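Local coordinates for argininosuccinate lyase (Chelativorans sp., PDB 6RXA), which acts as a C–N lyase (EDDS lyase) of the aspartase/fumarase superfamily and probably also splits argininosuccinate into fumarate and L-arginine, at residues A[45-50]-A[108-113]; A[233-238]-A[324-329]. The protein carries 2 engineered substitutions. All coordinates share one frame; numbering follows the deposited sequence. Where two conformers were deposited one is given.

Interaction 1: residues A[45-50]-A[108-113]. With FMT (formic acid), chain B; FMT (formic acid), chain D; FMT (formic acid), chain C.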
loop_
_atom_site.group_PDB
_atom_site.type_symbol
_atom_site.label_atom_id
_atom_site.label_comp_id
_atom_site.label_asym_id
_atom_site.label_seq_id
_atom_site.Cartn_x
_atom_site.Cartn_y
_atom_site.Cartn_z
ATOM N N GLN A 45 -12.148 19.191 26.770
ATOM C CA GLN A 45 -13.554 18.893 27.006
ATOM C C GLN A 45 -13.708 17.599 27.792
ATOM O O GLN A 45 -14.555 17.507 28.691
ATOM C CB GLN A 45 -14.296 18.809 25.676
ATOM C CG GLN A 45 -14.454 20.155 25.000
ATOM C CD GLN A 45 -15.269 21.135 25.826
ATOM O OE1 GLN A 45 -16.478 20.965 25.993
ATOM N NE2 GLN A 45 -14.610 22.168 26.346
ATOM N N ILE A 46 -12.891 16.593 27.477
ATOM C CA ILE A 46 -12.945 15.329 28.211
ATOM C C ILE A 46 -12.623 15.539 29.685
ATOM O O ILE A 46 -13.275 14.958 30.560
ATOM C CB ILE A 46 -12.028 14.288 27.543
ATOM C CG1 ILE A 46 -12.608 13.903 26.177
ATOM C CG2 ILE A 46 -11.812 13.095 28.461
ATOM C CD1 ILE A 46 -11.615 13.145 25.299
ATOM N N HIS A 47 -11.620 16.365 29.990
ATOM C CA HIS A 47 -11.312 16.619 31.396
ATOM C C HIS A 47 -12.536 17.161 32.122
ATOM O O HIS A 47 -12.838 16.760 33.252
ATOM C CB HIS A 47 -10.173 17.625 31.542
ATOM C CG HIS A 47 -8.901 17.210 30.885
ATOM N ND1 HIS A 47 -8.512 15.894 30.775
ATOM C CD2 HIS A 47 -7.933 17.941 30.283
ATOM C CE1 HIS A 47 -7.358 15.832 30.136
ATOM N NE2 HIS A 47 -6.988 17.059 29.822
ATOM N N ARG A 48 -13.244 18.097 31.490
ATOM C CA ARG A 48 -14.425 18.682 32.113
ATOM C C ARG A 48 -15.518 17.636 32.292
ATOM O O ARG A 48 -16.129 17.546 33.365
ATOM C CB ARG A 48 -14.911 19.856 31.267
ATOM C CG ARG A 48 -13.976 21.054 31.320
ATOM C CD ARG A 48 -14.438 22.171 30.405
ATOM N NE ARG A 48 -13.646 23.383 30.616
ATOM C CZ ARG A 48 -12.419 23.570 30.136
ATOM N NH1 ARG A 48 -11.828 22.631 29.419
ATOM N NH2 ARG A 48 -11.779 24.704 30.378
ATOM N N ALA A 49 -15.787 16.843 31.255
ATOM C CA ALA A 49 -16.843 15.838 31.359
ATOM C C ALA A 49 -16.507 14.782 32.404
ATOM O O ALA A 49 -17.383 14.355 33.172
ATOM C CB ALA A 49 -17.085 15.179 30.001
ATOM N N HIS A 50 -15.254 14.329 32.432
ATOM C CA HIS A 50 -14.855 13.332 33.417
ATOM C C HIS A 50 -15.028 13.877 34.826
ATOM O O HIS A 50 -15.582 13.202 35.704
ATOM C CB HIS A 50 -13.409 12.921 33.156
ATOM C CG HIS A 50 -12.923 11.850 34.071
ATOM N ND1 HIS A 50 -13.330 10.537 33.958
ATOM C CD2 HIS A 50 -12.066 11.896 35.115
ATOM C CE1 HIS A 50 -12.741 9.822 34.901
ATOM N NE2 HIS A 50 -11.977 10.622 35.620
ATOM N N ILE A 108 -8.504 10.353 38.572
ATOM C CA ILE A 108 -9.095 9.197 39.235
ATOM C C ILE A 108 -9.945 8.406 38.250
ATOM O O ILE A 108 -10.818 8.957 37.563
ATOM C CB ILE A 108 -9.905 9.647 40.462
ATOM C CG1 ILE A 108 -8.961 10.097 41.580
ATOM C CG2 ILE A 108 -10.808 8.513 40.928
ATOM C CD1 ILE A 108 -9.672 10.816 42.736
ATOM N N GLY A 109 -9.702 7.101 38.182
ATOM C CA GLY A 109 -10.489 6.227 37.333
ATOM C C GLY A 109 -10.221 6.332 35.847
ATOM O O GLY A 109 -11.011 5.820 35.055
ATOM N N ARG A 110 -9.111 6.946 35.441
ATOM C CA ARG A 110 -8.846 7.267 34.044
ATOM C C ARG A 110 -7.385 6.990 33.728
ATOM O O ARG A 110 -6.557 6.787 34.618
ATOM C CB ARG A 110 -9.183 8.750 33.789
ATOM C CG ARG A 110 -9.173 9.195 32.361
ATOM C CD ARG A 110 -9.617 10.648 32.274
ATOM N NE ARG A 110 -8.698 11.577 32.922
ATOM C CZ ARG A 110 -8.729 12.888 32.706
ATOM N NH1 ARG A 110 -9.616 13.383 31.858
ATOM N NH2 ARG A 110 -7.866 13.696 33.302
ATOM N N SER A 111 -7.075 6.973 32.433
ATOM C CA SER A 111 -5.726 6.764 31.942
ATOM C C SER A 111 -5.490 7.694 30.768
ATOM O O SER A 111 -6.434 8.188 30.145
ATOM C CB SER A 111 -5.578 5.298 31.491
ATOM O OG SER A 111 -4.388 5.021 30.769
ATOM N N ARG A 112 -4.220 7.888 30.415
ATOM C CA ARG A 112 -3.955 8.468 29.105
ATOM C C ARG A 112 -4.514 7.598 27.976
ATOM O O ARG A 112 -4.798 8.116 26.887
ATOM C CB ARG A 112 -2.456 8.704 28.893
ATOM C CG ARG A 112 -1.911 9.898 29.687
ATOM C CD ARG A 112 -0.425 10.140 29.411
ATOM N NE ARG A 112 0.396 8.985 29.784
ATOM C CZ ARG A 112 1.716 8.914 29.640
ATOM N NH1 ARG A 112 2.387 9.927 29.126
ATOM N NH2 ARG A 112 2.365 7.817 30.004
ATOM N N ASN A 113 -4.699 6.292 28.208
ATOM C CA ASN A 113 -5.089 5.392 27.129
ATOM C C ASN A 113 -6.532 5.616 26.695
ATOM O O ASN A 113 -6.810 5.699 25.491
ATOM C CB ASN A 113 -4.870 3.930 27.533
ATOM C CG ASN A 113 -3.411 3.613 27.807
ATOM O OD1 ASN A 113 -2.510 4.371 27.435
ATOM N ND2 ASN A 113 -3.169 2.487 28.466
HETATM C C FMT B . -1.210 5.274 30.541
HETATM O O1 FMT B . -1.653 4.526 31.401
HETATM O O2 FMT B . -0.066 5.709 30.618
HETATM C C FMT D . 5.747 9.125 27.885
HETATM O O1 FMT D . 5.076 9.048 28.917
HETATM O O2 FMT D . 5.272 9.532 26.822
HETATM C C FMT C . 0.312 2.169 29.615
HETATM O O1 FMT C . 1.222 1.666 30.292
HETATM O O2 FMT C . -0.534 1.492 29.004
#

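Interaction 2: residues A[233-238]-A[324-329]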
loop_
_atom_site.group_PDB
_atom_site.type_symbol
_atom_site.label_atom_id
_atom_site.label_comp_id
_atom_site.label_asym_id
_atom_site.label_seq_id
_atom_site.Cartn_x
_atom_site.Cartn_y
_atom_site.Cartn_z
ATOM N N ALA A 233 -7.690 -0.691 22.804
ATOM C CA ALA A 233 -7.032 -1.383 21.705
ATOM C C ALA A 233 -7.726 -1.166 20.370
ATOM O O ALA A 233 -7.075 -1.279 19.316
ATOM C CB ALA A 233 -6.972 -2.889 21.997
ATOM N N GLY A 234 -9.012 -0.840 20.395
ATOM C CA GLY A 234 -9.774 -0.706 19.162
ATOM C C GLY A 234 -9.296 0.461 18.315
ATOM O O GLY A 234 -9.168 1.594 18.794
ATOM N N TRP A 235 -9.066 0.190 17.033
ATOM C CA TRP A 235 -8.523 1.166 16.097
ATOM C C TRP A 235 -9.128 0.971 14.714
ATOM O O TRP A 235 -8.712 1.653 13.766
ATOM C CB TRP A 235 -7.009 0.988 16.015
ATOM C CG TRP A 235 -6.205 2.220 15.679
ATOM C CD1 TRP A 235 -5.507 2.459 14.545
ATOM C CD2 TRP A 235 -5.966 3.336 16.540
ATOM N NE1 TRP A 235 -4.853 3.672 14.631
ATOM C CE2 TRP A 235 -5.124 4.229 15.850
ATOM C CE3 TRP A 235 -6.401 3.672 17.821
ATOM C CZ2 TRP A 235 -4.720 5.446 16.391
ATOM C CZ3 TRP A 235 -5.985 4.872 18.369
ATOM C CH2 TRP A 235 -5.157 5.748 17.652
ATOM N N ASP A 236 -10.088 0.053 14.560
ATOM C CA ASP A 236 -10.552 -0.266 13.216
ATOM C C ASP A 236 -11.277 0.920 12.592
ATOM O O ASP A 236 -11.290 1.055 11.367
ATOM C CB ASP A 236 -11.485 -1.475 13.230
ATOM C CG ASP A 236 -10.773 -2.792 13.469
ATOM O OD1 ASP A 236 -9.542 -2.807 13.688
ATOM O OD2 ASP A 236 -11.485 -3.826 13.382
ATOM N N HIS A 237 -11.916 1.760 13.425
ATOM C CA HIS A 237 -12.581 2.969 12.945
ATOM C C HIS A 237 -11.598 3.943 12.314
ATOM O O HIS A 237 -11.974 4.697 11.404
ATOM C CB HIS A 237 -13.333 3.639 14.100
ATOM C CG HIS A 237 -12.467 3.986 15.274
ATOM N ND1 HIS A 237 -11.889 3.024 16.074
ATOM C CD2 HIS A 237 -12.093 5.182 15.792
ATOM C CE1 HIS A 237 -11.184 3.610 17.025
ATOM N NE2 HIS A 237 -11.303 4.921 16.887
ATOM N N VAL A 238 -10.349 3.959 12.781
ATOM C CA VAL A 238 -9.334 4.826 12.186
ATOM C C VAL A 238 -8.951 4.312 10.802
ATOM O O VAL A 238 -8.875 5.074 9.828
ATOM C CB VAL A 238 -8.121 4.941 13.130
ATOM C CG1 VAL A 238 -7.080 5.883 12.580
ATOM C CG2 VAL A 238 -8.579 5.397 14.520
ATOM N N ARG A 324 0.725 2.332 16.905
ATOM C CA ARG A 324 -0.312 2.458 15.892
ATOM C C ARG A 324 -0.195 3.790 15.169
ATOM O O ARG A 324 0.034 4.834 15.785
ATOM C CB ARG A 324 -1.684 2.336 16.550
ATOM C CG ARG A 324 -1.961 0.930 17.104
ATOM C CD ARG A 324 -3.253 0.843 17.901
ATOM N NE ARG A 324 -3.183 1.705 19.082
ATOM C CZ ARG A 324 -4.122 1.806 20.022
ATOM N NH1 ARG A 324 -5.228 1.087 19.957
ATOM N NH2 ARG A 324 -3.946 2.637 21.033
ATOM N N VAL A 325 -0.364 3.746 13.857
ATOM C CA VAL A 325 -0.359 4.934 13.005
ATOM C C VAL A 325 -1.732 5.592 13.041
ATOM O O VAL A 325 -2.772 4.919 13.125
ATOM C CB VAL A 325 0.089 4.544 11.583
ATOM C CG1 VAL A 325 -0.049 5.691 10.596
ATOM C CG2 VAL A 325 1.543 4.064 11.623
ATOM N N GLU A 326 -1.725 6.920 12.992
ATOM C CA GLU A 326 -2.912 7.741 13.145
ATOM C C GLU A 326 -3.352 8.307 11.799
ATOM O O GLU A 326 -2.581 8.361 10.832
ATOM C CB GLU A 326 -2.620 8.894 14.114
ATOM C CG GLU A 326 -2.361 8.433 15.548
ATOM C CD GLU A 326 -1.242 9.199 16.252
ATOM O OE1 GLU A 326 -0.217 9.521 15.613
ATOM O OE2 GLU A 326 -1.387 9.477 17.456
ATOM N N LEU A 327 -4.612 8.749 11.749
ATOM C CA LEU A 327 -5.106 9.564 10.647
ATOM C C LEU A 327 -4.942 11.029 11.041
ATOM O O LEU A 327 -5.533 11.475 12.032
ATOM C CB LEU A 327 -6.572 9.272 10.354
ATOM C CG LEU A 327 -7.171 10.021 9.162
ATOM C CD1 LEU A 327 -6.391 9.792 7.866
ATOM C CD2 LEU A 327 -8.655 9.619 8.981
ATOM N N GLU A 328 -4.129 11.754 10.300
ATOM C CA GLU A 328 -3.677 13.066 10.741
ATOM C C GLU A 328 -4.451 14.199 10.095
ATOM O O GLU A 328 -5.010 14.067 8.998
ATOM C CB GLU A 328 -2.189 13.216 10.432
ATOM C CG GLU A 328 -1.385 12.078 11.050
ATOM C CD GLU A 328 0.028 12.450 11.393
ATOM O OE1 GLU A 328 0.953 11.748 10.934
ATOM O OE2 GLU A 328 0.210 13.437 12.127
ATOM N N PRO A 329 -4.489 15.348 10.760
ATOM C CA PRO A 329 -5.252 16.484 10.228
ATOM C C PRO A 329 -4.902 16.852 8.796
ATOM O O PRO A 329 -5.804 17.156 8.000
ATOM C CB PRO A 329 -4.917 17.613 11.218
ATOM C CG PRO A 329 -4.635 16.906 12.500
ATOM C CD PRO A 329 -3.940 15.622 12.107
#

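Interaction 1: residues A[45-50]-A[108-113]
His-47 and His-50, one turn apart on helix 35-56, grip the loop that carries the Ser-Arg-Asn triplet of the argininosuccinate lyase active site. Arg-110 is the centre of the contact. Its NH1 donates to His-47 ND1 at 2.9 Å, entering the imidazole edge within its plane, but the bond is bent (140° at the hydrogen) and ND1 lies tilted off the guanidinium plane; the two planes stand 69° apart. Against His-50 the arginine lies flat: CD sits straight over the ring centre, 3.9 Å from the centroid of the His-50 ring, and the guanidinium face over CD2. With CG anti to the backbone N (chi1 -177°), the His-50 ring reaches out to the loop and its NE2 donates to Ile-108 O at 2.8 Å. Arg-110 thus stacks on one histidine and bonds to the other, which fixes the turn of both rings in a buried setting. Weak bonds from Arg-110 NE to His-107 and from NH2 to Tyr-88 add to the hold.

Beyond this anchor come Ser-111, Arg-112 and Asn-113, which bind succinate and fumarate and here meet formates, probably from the crystallisation liquor. Arg-112 NH1 reaches O1 of the chain D formate at 2.8 Å, and Asn-113 ND2 gives to O2 of the chain C formate at 2.9 Å. Ser-281 of the second subunit and Thr-158 of the third also hold formate, so three chains build the site. Ser-111 caps helix 112-147: its OG accepts from Asn-113 N at 2.9 Å, almost in line.

Interaction 2: residues A[233-238]-A[324-329]
Arg-324 lies along one face of Trp-235. CD rests over the five-membered ring, 4.1 Å from its centroid, and the bend at chi3 (-63°) carries the guanidinium over the six-membered one. There it forms an off-centre cation-pi stack, CZ standing 4.3 Å from the centroid of that ring with the planes 28° apart. NH1 then passes the rim to the carbonyls that end helix 228-233: it bonds Val-232 O and, weakly, Ala-233 O at 3.1 Å, a helix end that would probably welcome the positive charge; Ala-233 O also accepts from Arg-254 of the third subunit. At Val-325 the backbone takes over, its O accepting from Trp-235 NE1 at 2.9 Å near the indole plane. Glu-326 brings only its CG to the ring edge, 3.9 Å from Trp-235 CZ2; its carboxylate pairs with Lys-297 of the second subunit in at least one of its two conformers. Leu-327 CB packs alongside Val-238 CG1 at 4.1 Å, while the other branch of that valine, CG2, covers the indole face opposite Arg-324. Cutting Trp-235 back to an alanine is likely to leave Val-325 O without its donor and open a gap between Val-238 and Arg-324, whose guanidinium would lose its stacking face. This cation-pi stack joins the loop before helix 329-348 to the central helical bundle of the aspartase/fumarase fold, with the Arg-324 side chain about 7 Å from that of Asn-113 in the active site.

From the N terminus, interaction 1 comes first: it closes a largely helical excursion of 57 residues and brings helix 35-56 against the loop leading into helix 112-147. The chain then runs on before interaction 2 opens at residue 233 and closes a second excursion of 85 residues at the loop leading into helix 329-348. The two are in series, neither nested nor crossed. Their centres lie about 20 Å apart and their nearest atoms about 6 Å, without touching. Helix 112-147 links them, since it begins in interaction 1 and offers Lys-120 to Val-238 and Glu-326 of interaction 2. Helix 35-56 also meets Pro-329, and both contacts reach the second subunit.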